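Local structure of DUF5063 domain-containing protein (Bacteroides fragilis, 3NRH) at residues F16-E28 and L116-F130. The protein is of unknown function, a predominantly alpha-helical member of the DUF5063 family whose cellular role has not been assigned. Residues are numbered along the deposited sequence; the frame is centred on the assembly and turned at random.
Sequences FVTVAAEFCAFLE and LADIYQDIKDFIFVF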
loop_
_atom_site.group_PDB
_atom_site.type_symbol
_atom_site.label_atom_id
_atom_site.label_comp_id
_atom_site.label_asym_id
_atom_site.label_seq_id
_atom_site.Cartn_x
_atom_site.Cartn_y
_atom_site.Cartn_z
ATOM N N PHE A 16 -10.696 6.599 8.669
ATOM C CA PHE A 16 -9.794 7.384 7.827
ATOM C C PHE A 16 -9.203 8.519 8.668
ATOM O O PHE A 16 -8.000 8.780 8.617
ATOM C CB PHE A 16 -10.541 7.969 6.626
ATOM C CG PHE A 16 -9.680 8.832 5.741
ATOM C CD1 PHE A 16 -8.596 8.285 5.055
ATOM C CD2 PHE A 16 -9.936 10.192 5.613
ATOM C CE1 PHE A 16 -7.778 9.091 4.254
ATOM C CE2 PHE A 16 -9.127 11.004 4.816
ATOM C CZ PHE A 16 -8.046 10.451 4.136
ATOM N N VAL A 17 -10.048 9.188 9.443
ATOM C CA VAL A 17 -9.584 10.283 10.289
ATOM C C VAL A 17 -8.481 9.791 11.223
ATOM O O VAL A 17 -7.460 10.459 11.389
ATOM C CB VAL A 17 -10.747 10.895 11.115
ATOM C CG1 VAL A 17 -10.203 11.846 12.174
ATOM C CG2 VAL A 17 -11.699 11.659 10.183
ATOM N N THR A 18 -8.678 8.614 11.813
ATOM C CA THR A 18 -7.688 8.046 12.722
ATOM C C THR A 18 -6.320 7.828 12.069
ATOM O O THR A 18 -5.296 8.243 12.615
ATOM C CB THR A 18 -8.191 6.720 13.311
ATOM O OG1 THR A 18 -9.404 6.964 14.030
ATOM C CG2 THR A 18 -7.154 6.123 14.263
ATOM N N VAL A 19 -6.282 7.190 10.903
ATOM C CA VAL A 19 -4.990 6.965 10.259
ATOM C C VAL A 19 -4.413 8.273 9.718
ATOM O O VAL A 19 -3.198 8.463 9.714
ATOM C CB VAL A 19 -5.086 5.923 9.113
ATOM C CG1 VAL A 19 -6.041 6.405 8.041
ATOM C CG2 VAL A 19 -3.692 5.655 8.534
ATOM N N ALA A 20 -5.285 9.173 9.267
ATOM C CA ALA A 20 -4.835 10.461 8.743
ATOM C C ALA A 20 -4.104 11.237 9.845
ATOM O O ALA A 20 -3.050 11.828 9.613
ATOM C CB ALA A 20 -6.028 11.266 8.229
ATOM N N ALA A 21 -4.667 11.227 11.049
ATOM C CA ALA A 21 -4.052 11.924 12.174
ATOM C C ALA A 21 -2.732 11.256 12.555
ATOM O O ALA A 21 -1.748 11.935 12.868
ATOM C CB ALA A 21 -5.009 11.939 13.375
ATOM N N GLU A 22 -2.708 9.927 12.539
ATOM C CA GLU A 22 -1.488 9.196 12.872
ATOM C C GLU A 22 -0.403 9.530 11.852
ATOM O O GLU A 22 0.767 9.682 12.206
ATOM C CB GLU A 22 -1.751 7.685 12.873
ATOM C CG GLU A 22 -2.810 7.245 13.880
ATOM C CD GLU A 22 -2.256 7.019 15.272
ATOM O OE1 GLU A 22 -1.519 7.891 15.779
ATOM O OE2 GLU A 22 -2.567 5.962 15.865
ATOM N N PHE A 23 -0.797 9.638 10.587
ATOM C CA PHE A 23 0.134 9.965 9.506
ATOM C C PHE A 23 0.714 11.371 9.703
ATOM O O PHE A 23 1.929 11.566 9.664
ATOM C CB PHE A 23 -0.595 9.894 8.153
ATOM C CG PHE A 23 0.207 10.435 6.993
ATOM C CD1 PHE A 23 1.291 9.721 6.483
ATOM C CD2 PHE A 23 -0.138 11.649 6.401
ATOM C CE1 PHE A 23 2.022 10.212 5.391
ATOM C CE2 PHE A 23 0.584 12.148 5.310
ATOM C CZ PHE A 23 1.665 11.427 4.805
ATOM N N CYS A 24 -0.155 12.355 9.917
ATOM C CA CYS A 24 0.319 13.720 10.110
ATOM C C CYS A 24 1.200 13.829 11.351
ATOM O O CYS A 24 2.235 14.490 11.320
ATOM C CB CYS A 24 -0.860 14.689 10.210
ATOM S SG CYS A 24 -1.748 14.899 8.645
ATOM N N ALA A 25 0.802 13.166 12.431
ATOM C CA ALA A 25 1.579 13.210 13.668
ATOM C C ALA A 25 2.956 12.584 13.479
ATOM O O ALA A 25 3.954 13.087 13.999
ATOM C CB ALA A 25 0.824 12.498 14.790
ATOM N N PHE A 26 3.009 11.480 12.737
ATOM C CA PHE A 26 4.273 10.800 12.486
ATOM C C PHE A 26 5.267 11.706 11.762
ATOM O O PHE A 26 6.420 11.825 12.171
ATOM C CB PHE A 26 4.047 9.543 11.644
ATOM C CG PHE A 26 5.302 8.756 11.392
ATOM C CD1 PHE A 26 5.929 8.079 12.431
ATOM C CD2 PHE A 26 5.877 8.720 10.125
ATOM C CE1 PHE A 26 7.114 7.377 12.215
ATOM C CE2 PHE A 26 7.064 8.021 9.899
ATOM C CZ PHE A 26 7.680 7.351 10.945
ATOM N N LEU A 27 4.821 12.338 10.680
ATOM C CA LEU A 27 5.693 13.221 9.917
ATOM C C LEU A 27 6.098 14.443 10.731
ATOM O O LEU A 27 7.223 14.927 10.622
ATOM C CB LEU A 27 5.007 13.675 8.629
ATOM C CG LEU A 27 4.654 12.588 7.616
ATOM C CD1 LEU A 27 4.130 13.255 6.343
ATOM C CD2 LEU A 27 5.882 11.727 7.315
ATOM N N GLU A 28 5.177 14.935 11.553
ATOM C CA GLU A 28 5.453 16.103 12.380
ATOM C C GLU A 28 6.500 15.824 13.460
ATOM O O GLU A 28 7.154 16.740 13.948
ATOM C CB GLU A 28 4.152 16.597 13.019
ATOM C CG GLU A 28 3.206 17.271 12.022
ATOM C CD GLU A 28 1.771 17.333 12.511
ATOM O OE1 GLU A 28 1.494 16.883 13.646
ATOM O OE2 GLU A 28 0.910 17.833 11.754
ATOM N N LEU A 116 5.926 13.280 0.313
ATOM C CA LEU A 116 5.318 13.203 1.635
ATOM C C LEU A 116 4.745 14.543 2.080
ATOM O O LEU A 116 3.643 14.596 2.624
ATOM C CB LEU A 116 6.330 12.687 2.665
ATOM C CG LEU A 116 6.766 11.235 2.456
ATOM C CD1 LEU A 116 7.856 10.869 3.465
ATOM C CD2 LEU A 116 5.563 10.311 2.606
ATOM N N ALA A 117 5.482 15.626 1.844
ATOM C CA ALA A 117 4.999 16.948 2.226
ATOM C C ALA A 117 3.741 17.293 1.425
ATOM O O ALA A 117 2.809 17.901 1.955
ATOM C CB ALA A 117 6.093 17.997 1.998
ATOM N N ASP A 118 3.707 16.895 0.153
ATOM C CA ASP A 118 2.538 17.156 -0.686
ATOM C C ASP A 118 1.312 16.411 -0.163
ATOM O O ASP A 118 0.225 16.977 -0.080
ATOM C CB ASP A 118 2.794 16.736 -2.140
ATOM C CG ASP A 118 3.686 17.709 -2.885
ATOM O OD1 ASP A 118 3.959 18.807 -2.355
ATOM O OD2 ASP A 118 4.110 17.377 -4.013
ATOM N N ILE A 119 1.486 15.135 0.182
ATOM C CA ILE A 119 0.376 14.334 0.701
ATOM C C ILE A 119 -0.083 14.962 2.018
ATOM O O ILE A 119 -1.281 15.119 2.265
ATOM C CB ILE A 119 0.822 12.872 0.935
ATOM C CG1 ILE A 119 1.223 12.240 -0.405
ATOM C CG2 ILE A 119 -0.293 12.070 1.600
ATOM C CD1 ILE A 119 1.888 10.880 -0.259
ATOM N N TYR A 120 0.886 15.337 2.846
ATOM C CA TYR A 120 0.622 15.968 4.137
ATOM C C TYR A 120 -0.252 17.214 3.973
ATOM O O TYR A 120 -1.165 17.448 4.764
ATOM C CB TYR A 120 1.953 16.347 4.803
ATOM C CG TYR A 120 1.826 17.110 6.106
ATOM C CD1 TYR A 120 1.685 16.440 7.325
ATOM C CD2 TYR A 120 1.864 18.503 6.121
ATOM C CE1 TYR A 120 1.583 17.148 8.530
ATOM C CE2 TYR A 120 1.765 19.218 7.316
ATOM C CZ TYR A 120 1.623 18.536 8.516
ATOM O OH TYR A 120 1.506 19.249 9.693
ATOM N N GLN A 121 0.022 18.019 2.949
ATOM C CA GLN A 121 -0.772 19.220 2.737
ATOM C C GLN A 121 -2.255 18.882 2.631
ATOM O O GLN A 121 -3.092 19.538 3.247
ATOM C CB GLN A 121 -0.318 19.958 1.478
ATOM C CG GLN A 121 -0.927 21.346 1.332
ATOM C CD GLN A 121 -0.420 22.075 0.104
ATOM O OE1 GLN A 121 0.777 22.068 -0.183
ATOM N NE2 GLN A 121 -1.327 22.720 -0.622
ATOM N N ASP A 122 -2.593 17.866 1.849
ATOM C CA ASP A 122 -4.001 17.500 1.715
ATOM C C ASP A 122 -4.573 16.849 2.968
ATOM O O ASP A 122 -5.678 17.180 3.393
ATOM C CB ASP A 122 -4.212 16.573 0.520
ATOM C CG ASP A 122 -4.710 17.317 -0.710
ATOM O OD1 ASP A 122 -5.777 17.971 -0.626
ATOM O OD2 ASP A 122 -4.039 17.250 -1.757
ATOM N N ILE A 123 -3.824 15.934 3.571
ATOM C CA ILE A 123 -4.316 15.246 4.766
ATOM C C ILE A 123 -4.436 16.174 5.977
ATOM O O ILE A 123 -5.452 16.166 6.673
ATOM C CB ILE A 123 -3.408 14.054 5.137
ATOM C CG1 ILE A 123 -3.234 13.135 3.921
ATOM C CG2 ILE A 123 -4.024 13.267 6.301
ATOM C CD1 ILE A 123 -4.538 12.581 3.376
ATOM N N LYS A 124 -3.402 16.977 6.223
ATOM C CA LYS A 124 -3.403 17.896 7.363
ATOM C C LYS A 124 -4.516 18.942 7.278
ATOM O O LYS A 124 -5.164 19.253 8.281
ATOM C CB LYS A 124 -2.048 18.601 7.473
ATOM C CG LYS A 124 -1.920 19.563 8.658
ATOM C CD LYS A 124 -2.003 18.838 9.996
ATOM C CE LYS A 124 -1.763 19.799 11.161
ATOM N NZ LYS A 124 -1.726 19.087 12.477
ATOM N N ASP A 125 -4.737 19.494 6.088
ATOM C CA ASP A 125 -5.788 20.498 5.925
ATOM C C ASP A 125 -7.140 19.892 6.275
ATOM O O ASP A 125 -7.985 20.539 6.903
ATOM C CB ASP A 125 -5.819 21.037 4.490
ATOM C CG ASP A 125 -4.732 22.065 4.225
ATOM O OD1 ASP A 125 -4.080 22.515 5.192
ATOM O OD2 ASP A 125 -4.536 22.435 3.047
ATOM N N PHE A 126 -7.331 18.639 5.876
ATOM C CA PHE A 126 -8.572 17.933 6.147
ATOM C C PHE A 126 -8.821 17.670 7.642
ATOM O O PHE A 126 -9.865 18.048 8.173
ATOM C CB PHE A 126 -8.592 16.600 5.394
ATOM C CG PHE A 126 -9.631 15.644 5.899
ATOM C CD1 PHE A 126 -10.984 15.967 5.838
ATOM C CD2 PHE A 126 -9.256 14.437 6.481
ATOM C CE1 PHE A 126 -11.950 15.099 6.354
ATOM C CE2 PHE A 126 -10.213 13.563 7.000
ATOM C CZ PHE A 126 -11.562 13.898 6.935
ATOM N N ILE A 127 -7.875 17.026 8.321
ATOM C CA ILE A 127 -8.087 16.708 9.732
ATOM C C ILE A 127 -8.156 17.921 10.652
ATOM O O ILE A 127 -8.831 17.878 11.685
ATOM C CB ILE A 127 -7.034 15.719 10.274
ATOM C CG1 ILE A 127 -5.631 16.316 10.169
ATOM C CG2 ILE A 127 -7.149 14.393 9.521
ATOM C CD1 ILE A 127 -4.558 15.447 10.809
ATOM N N PHE A 128 -7.471 18.999 10.285
ATOM C CA PHE A 128 -7.523 20.212 11.096
ATOM C C PHE A 128 -8.968 20.711 11.119
ATOM O O PHE A 128 -9.559 20.920 12.188
ATOM C CB PHE A 128 -6.617 21.299 10.513
ATOM C CG PHE A 128 -6.763 22.635 11.196
ATOM C CD1 PHE A 128 -6.611 22.745 12.575
ATOM C CD2 PHE A 128 -7.063 23.779 10.461
ATOM C CE1 PHE A 128 -6.756 23.982 13.215
ATOM C CE2 PHE A 128 -7.210 25.016 11.088
ATOM C CZ PHE A 128 -7.055 25.115 12.470
ATOM N N VAL A 129 -9.538 20.875 9.928
ATOM C CA VAL A 129 -10.907 21.350 9.785
ATOM C C VAL A 129 -11.907 20.400 10.419
ATOM O O VAL A 129 -12.857 20.829 11.067
ATOM C CB VAL A 129 -11.278 21.526 8.293
ATOM C CG1 VAL A 129 -12.751 21.898 8.156
ATOM C CG2 VAL A 129 -10.406 22.598 7.678
ATOM N N PHE A 130 -11.692 19.103 10.234
ATOM C CA PHE A 130 -12.605 18.114 10.784
ATOM C C PHE A 130 -12.752 18.274 12.289
ATOM O O PHE A 130 -13.839 18.096 12.841
ATOM C CB PHE A 130 -12.107 16.707 10.474
ATOM C CG PHE A 130 -13.197 15.686 10.412
ATOM C CD1 PHE A 130 -14.085 15.663 9.340
ATOM C CD2 PHE A 130 -13.335 14.740 11.418
ATOM C CE1 PHE A 130 -15.096 14.706 9.271
ATOM C CE2 PHE A 130 -14.346 13.777 11.360
ATOM C CZ PHE A 130 -15.225 13.761 10.285
#
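The Y120 ring meets E28 at its edge, with the carboxylate plane turned 79° from the ring plane. K124, one turn on in the same helix, lays its CB over the centre of one face, 3.8 Å above the plane. C24 SG approaches the Y120 ring obliquely, 4.7 Å from its centroid, as a sulfur-aromatic contact. The F23 ring has L27 CG of its own helix over one face near the rim, and Y120 CA of the other helix at its edge. It enters as a knob among L116, I119, Y120 and I123. The F130 ring takes V17 CG2 over one face, a CH-pi contact 4.0 Å from the centroid. The rings of F16 and F126 meet obliquely.

Helices 16-28 and 116-130 cross at -123°. A20 faces I123 where the backbones run close; A20 CB lies 3.4 Å from I123 CG2, a tight pair. With chi1 at 61°, I127 turns CG2 to A20 and runs CG1 along helix 16-28, where I127 CD1 touches C24 SG at 3.6 Å. W153 of helix 135-169 packs on I119 and I123, and L46 of helix 35-54 touches F23.

E28 OE2 accepts a hydrogen bond from Y120 OH at 2.6 Å with its anti lone pair. K124 NZ donates to the same E28 OE2 at 3.0 Å, a salt bridge, on the syn side and somewhat out of the carboxylate plane. K124 also makes a cation-pi contact with Y70. One carboxylate oxygen thus ties two residues of helix 116-130 to helix 16-28, and the lysine charge probably adds to the hold on a solvent-exposed glutamate that is likely ionised anyway.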